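PDB 4JWF: tRNA (guanine(9)-N1)-methyltransferase from Schizosaccharomyces pombe, which transfers a methyl group from S-adenosyl-L-methionine to N1 of guanine 9 in cytoplasmic tRNA, leaving S-adenosyl-L-homocysteine. Local coordinates for residues Asp124-Glu129 with Thr162-Ile167. Numbering follows the deposited sequence.
Sequences DNTITE and TAKLPI. With SAH (S-adenosyl-L-homocysteine), chain C.
Asn125 and Ile127 grip Lys164 through the backbone: Lys164 N donates to Asn125 O (3.0 Å) and Ile127 N donates to Lys164 O (2.9 Å). These two bonds make a single beta bridge between Thr126 and Lys164. Asn125 extends the pairing with its side chain, placing ND2 2.8 Å from Thr162 O, which lies close to its amide plane; an amide suits this place because it can donate to a main-chain carbonyl as a backbone N-H would.

Lys164 can be followed outward from CB, which passes 3.8 Å from N1 of the S-adenosyl-L-homocysteine adenine. With chi1 at 58°, CG sits between the backbone N and carbonyl carbon and comes within 3.1 Å of Asn125 O. CD continues past the same oxygen, and CE lies 3.5 Å from Thr126 OG1. Lysine suits the place because its long aliphatic chain can slant across the loop at Thr126 and still carry the charged NZ past it.

Beside the bridge, small Ala163 lets branched Ile127 settle against its CB. Ile127 CG2 also reaches Pro166 CD, at 3.8 Å; the apolar proline ring suits this spot, where Trp197 of helix 197-204 packs on both residues. On the ligand side, Leu165 N donates to adenine N1 (2.9 Å), while its apolar CB and CG lie against the base. The contact thus joins the loop after strand 116-119 to the end of edge strand 161-163 and the turn beyond it, where Ala163, Lys164 and Leu165 line the adenine pocket of the SPOUT methyltransferase domain.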
ATOM      1  N   ASP A 124      -9.266  12.908  -7.774  1.00 23.15           N
ATOM      2  CA  ASP A 124      -9.030  14.212  -8.411  1.00 24.35           C
ATOM      3  C   ASP A 124      -7.682  14.769  -7.967  1.00 24.38           C
ATOM      4  O   ASP A 124      -7.010  15.434  -8.741  1.00 24.30           O
ATOM      5  CB  ASP A 124     -10.141  15.223  -8.082  1.00 24.88           C
ATOM      6  CG  ASP A 124     -11.513  14.807  -8.609  1.00 26.54           C
ATOM      7  OD1 ASP A 124     -11.586  14.098  -9.640  1.00 28.73           O
ATOM      8  OD2 ASP A 124     -12.529  15.208  -7.989  1.00 28.43           O
ATOM      9  N   ASN A 125      -7.297  14.479  -6.721  1.00 24.84           N
ATOM     10  CA  ASN A 125      -6.016  14.928  -6.161  1.00 25.12           C
ATOM     11  C   ASN A 125      -4.809  14.154  -6.658  1.00 25.39           C
ATOM     12  O   ASN A 125      -4.914  12.986  -7.014  1.00 25.64           O
ATOM     13  CB  ASN A 125      -6.028  14.842  -4.644  1.00 25.25           C
ATOM     14  CG  ASN A 125      -7.170  15.586  -4.026  1.00 25.24           C
ATOM     15  OD1 ASN A 125      -7.456  16.726  -4.387  1.00 26.99           O
ATOM     16  ND2 ASN A 125      -7.835  14.951  -3.079  1.00 25.46           N
ATOM     17  N   THR A 126      -3.655  14.813  -6.669  1.00 25.75           N
ATOM     18  CA  THR A 126      -2.400  14.147  -6.968  1.00 26.02           C
ATOM     19  C   THR A 126      -1.440  14.324  -5.799  1.00 26.28           C
ATOM     20  O   THR A 126      -1.290  15.423  -5.255  1.00 26.63           O
ATOM     21  CB  THR A 126      -1.773  14.650  -8.276  1.00 25.91           C
ATOM     22  OG1 THR A 126      -2.683  14.420  -9.353  1.00 26.24           O
ATOM     23  CG2 THR A 126      -0.493  13.906  -8.580  1.00 26.12           C
ATOM     24  N   ILE A 127      -0.816  13.218  -5.414  1.00 26.47           N
ATOM     25  CA  ILE A 127       0.146  13.184  -4.334  1.00 26.84           C
ATOM     26  C   ILE A 127       1.484  13.662  -4.910  1.00 27.04           C
ATOM     27  O   ILE A 127       1.962  13.131  -5.910  1.00 27.30           O
ATOM     28  CB  ILE A 127       0.196  11.743  -3.719  1.00 26.75           C
ATOM     29  CG1 ILE A 127       0.170  11.764  -2.181  1.00 27.70           C
ATOM     30  CG2 ILE A 127       1.304  10.885  -4.322  1.00 26.85           C
ATOM     31  CD1 ILE A 127       1.393  12.335  -1.519  1.00 29.34           C
ATOM     32  N   THR A 128       2.058  14.704  -4.324  1.00 27.27           N
ATOM     33  CA  THR A 128       3.361  15.193  -4.783  1.00 27.65           C
ATOM     34  C   THR A 128       4.468  14.848  -3.794  1.00 27.88           C
ATOM     35  O   THR A 128       5.603  14.584  -4.183  1.00 27.93           O
ATOM     36  CB  THR A 128       3.368  16.720  -5.056  1.00 27.59           C
ATOM     37  OG1 THR A 128       3.048  17.437  -3.857  1.00 27.43           O
ATOM     38  CG2 THR A 128       2.376  17.081  -6.153  1.00 27.17           C
ATOM     39  N   GLU A 129       4.116  14.827  -2.517  1.00 28.43           N
ATOM     40  CA  GLU A 129       5.085  14.645  -1.452  1.00 29.11           C
ATOM     41  C   GLU A 129       4.455  13.848  -0.311  1.00 28.98           C
ATOM     42  O   GLU A 129       3.278  14.040   0.012  1.00 28.88           O
ATOM     43  CB  GLU A 129       5.544  16.022  -0.965  1.00 29.33           C
ATOM     44  CG  GLU A 129       6.637  16.024   0.087  1.00 31.33           C
ATOM     45  CD  GLU A 129       7.339  17.376   0.215  1.00 33.96           C
ATOM     46  OE1 GLU A 129       7.261  18.197  -0.736  1.00 34.00           O
ATOM     47  OE2 GLU A 129       7.976  17.603   1.273  1.00 35.02           O
ATOM     48  N   THR A 162      -8.295  11.512  -0.637  1.00 24.39           N
ATOM     49  CA  THR A 162      -7.669  10.577  -1.574  1.00 24.61           C
ATOM     50  C   THR A 162      -6.642  11.285  -2.471  1.00 24.78           C
ATOM     51  O   THR A 162      -6.631  12.516  -2.568  1.00 24.95           O
ATOM     52  CB  THR A 162      -8.699   9.819  -2.473  1.00 24.61           C
ATOM     53  OG1 THR A 162      -9.207  10.693  -3.487  1.00 24.40           O
ATOM     54  CG2 THR A 162      -9.867   9.262  -1.655  1.00 24.73           C
ATOM     55  N   ALA A 163      -5.790  10.503  -3.126  1.00 24.62           N
ATOM     56  CA  ALA A 163      -4.768  11.028  -4.014  1.00 24.89           C
ATOM     57  C   ALA A 163      -4.259   9.923  -4.925  1.00 25.18           C
ATOM     58  O   ALA A 163      -4.119   8.780  -4.506  1.00 24.63           O
ATOM     59  CB  ALA A 163      -3.614  11.623  -3.213  1.00 24.93           C
ATOM     60  N   LYS A 164      -3.989  10.278  -6.174  1.00 25.91           N
ATOM     61  CA  LYS A 164      -3.356   9.372  -7.110  1.00 26.91           C
ATOM     62  C   LYS A 164      -1.853   9.629  -7.178  1.00 27.69           C
ATOM     63  O   LYS A 164      -1.378  10.692  -6.775  1.00 27.11           O
ATOM     64  CB  LYS A 164      -4.007   9.472  -8.493  1.00 26.95           C
ATOM     65  CG  LYS A 164      -3.981  10.847  -9.128  1.00 28.25           C
ATOM     66  CD  LYS A 164      -4.897  10.900 -10.339  1.00 29.96           C
ATOM     67  CE  LYS A 164      -4.862  12.266 -11.008  1.00 30.62           C
ATOM     68  NZ  LYS A 164      -5.400  12.175 -12.399  1.00 32.22           N
ATOM     69  N   LEU A 165      -1.112   8.641  -7.670  1.00 29.23           N
ATOM     70  CA  LEU A 165       0.325   8.778  -7.873  1.00 31.08           C
ATOM     71  C   LEU A 165       0.627   9.705  -9.054  1.00 32.62           C
ATOM     72  O   LEU A 165      -0.086   9.684 -10.062  1.00 32.64           O
ATOM     73  CB  LEU A 165       0.974   7.410  -8.087  1.00 30.88           C
ATOM     74  CG  LEU A 165       1.112   6.438  -6.910  1.00 31.06           C
ATOM     75  CD1 LEU A 165       1.714   5.130  -7.405  1.00 30.43           C
ATOM     76  CD2 LEU A 165       1.958   7.025  -5.787  1.00 30.07           C
ATOM     77  N   PRO A 166       1.692  10.518  -8.944  1.00 34.29           N
ATOM     78  CA  PRO A 166       1.993  11.462 -10.018  1.00 35.72           C
ATOM     79  C   PRO A 166       2.678  10.778 -11.197  1.00 37.49           C
ATOM     80  O   PRO A 166       3.664  11.293 -11.732  1.00 37.37           O
ATOM     81  CB  PRO A 166       2.935  12.461  -9.346  1.00 35.55           C
ATOM     82  CG  PRO A 166       3.656  11.655  -8.328  1.00 34.90           C
ATOM     83  CD  PRO A 166       2.703  10.569  -7.867  1.00 34.19           C
ATOM     84  N   ILE A 167       2.164   9.610 -11.580  1.00 39.63           N
ATOM     85  CA  ILE A 167       2.549   8.987 -12.842  1.00 41.86           C
ATOM     86  C   ILE A 167       1.687   9.664 -13.906  1.00 43.30           C
ATOM     87  O   ILE A 167       0.802  10.443 -13.558  1.00 43.62           O
ATOM     88  CB  ILE A 167       2.399   7.430 -12.823  1.00 41.73           C
ATOM     89  CG1 ILE A 167       0.993   6.971 -13.194  1.00 42.38           C
ATOM     90  CG2 ILE A 167       2.751   6.864 -11.463  1.00 41.94           C
ATOM     91  CD1 ILE A 167       0.887   5.455 -13.298  1.00 43.35           C
TER
HETATM   92  N   SAH C 301     -10.203  -1.003  -8.550  1.00 21.38           N
HETATM   93  CA  SAH C 301      -9.227  -0.809  -7.433  1.00 21.48           C
HETATM   94  CB  SAH C 301      -7.798  -0.831  -7.986  1.00 21.03           C
HETATM   95  CG  SAH C 301      -6.938  -1.857  -7.259  1.00 20.94           C
HETATM   96  SD  SAH C 301      -5.205  -1.568  -7.495  1.00 18.56           S
HETATM   97  C   SAH C 301      -9.537   0.498  -6.752  1.00 21.60           C
HETATM   98  O   SAH C 301     -10.661   0.999  -6.817  1.00 22.04           O
HETATM   99  OXT SAH C 301      -8.691   1.122  -6.109  1.00 21.87           O
HETATM  100  C5' SAH C 301      -4.642  -1.771  -5.830  1.00 17.60           C
HETATM  101  C4' SAH C 301      -4.499  -0.488  -4.987  1.00 16.05           C
HETATM  102  O4' SAH C 301      -3.285   0.208  -5.288  1.00 16.23           O
HETATM  103  C3' SAH C 301      -5.611   0.546  -5.098  1.00 15.12           C
HETATM  104  O3' SAH C 301      -6.613   0.351  -4.108  1.00 14.97           O
HETATM  105  C2' SAH C 301      -4.927   1.874  -4.871  1.00 15.69           C
HETATM  106  O2' SAH C 301      -4.896   2.208  -3.485  1.00 16.19           O
HETATM  107  C1' SAH C 301      -3.494   1.624  -5.249  1.00 15.04           C
HETATM  108  N9  SAH C 301      -3.187   2.225  -6.571  1.00 15.10           N
HETATM  109  C8  SAH C 301      -3.047   1.569  -7.744  1.00 15.77           C
HETATM  110  N7  SAH C 301      -2.729   2.424  -8.758  1.00 15.27           N
HETATM  111  C5  SAH C 301      -2.663   3.659  -8.216  1.00 15.06           C
HETATM  112  C6  SAH C 301      -2.368   5.027  -8.701  1.00 15.40           C
HETATM  113  N6  SAH C 301      -2.083   5.246 -10.006  1.00 16.48           N
HETATM  114  N1  SAH C 301      -2.394   6.046  -7.812  1.00 16.20           N
HETATM  115  C2  SAH C 301      -2.678   5.856  -6.505  1.00 16.60           C
HETATM  116  N3  SAH C 301      -2.954   4.638  -5.993  1.00 16.77           N
HETATM  117  C4  SAH C 301      -2.960   3.523  -6.781  1.00 15.37           C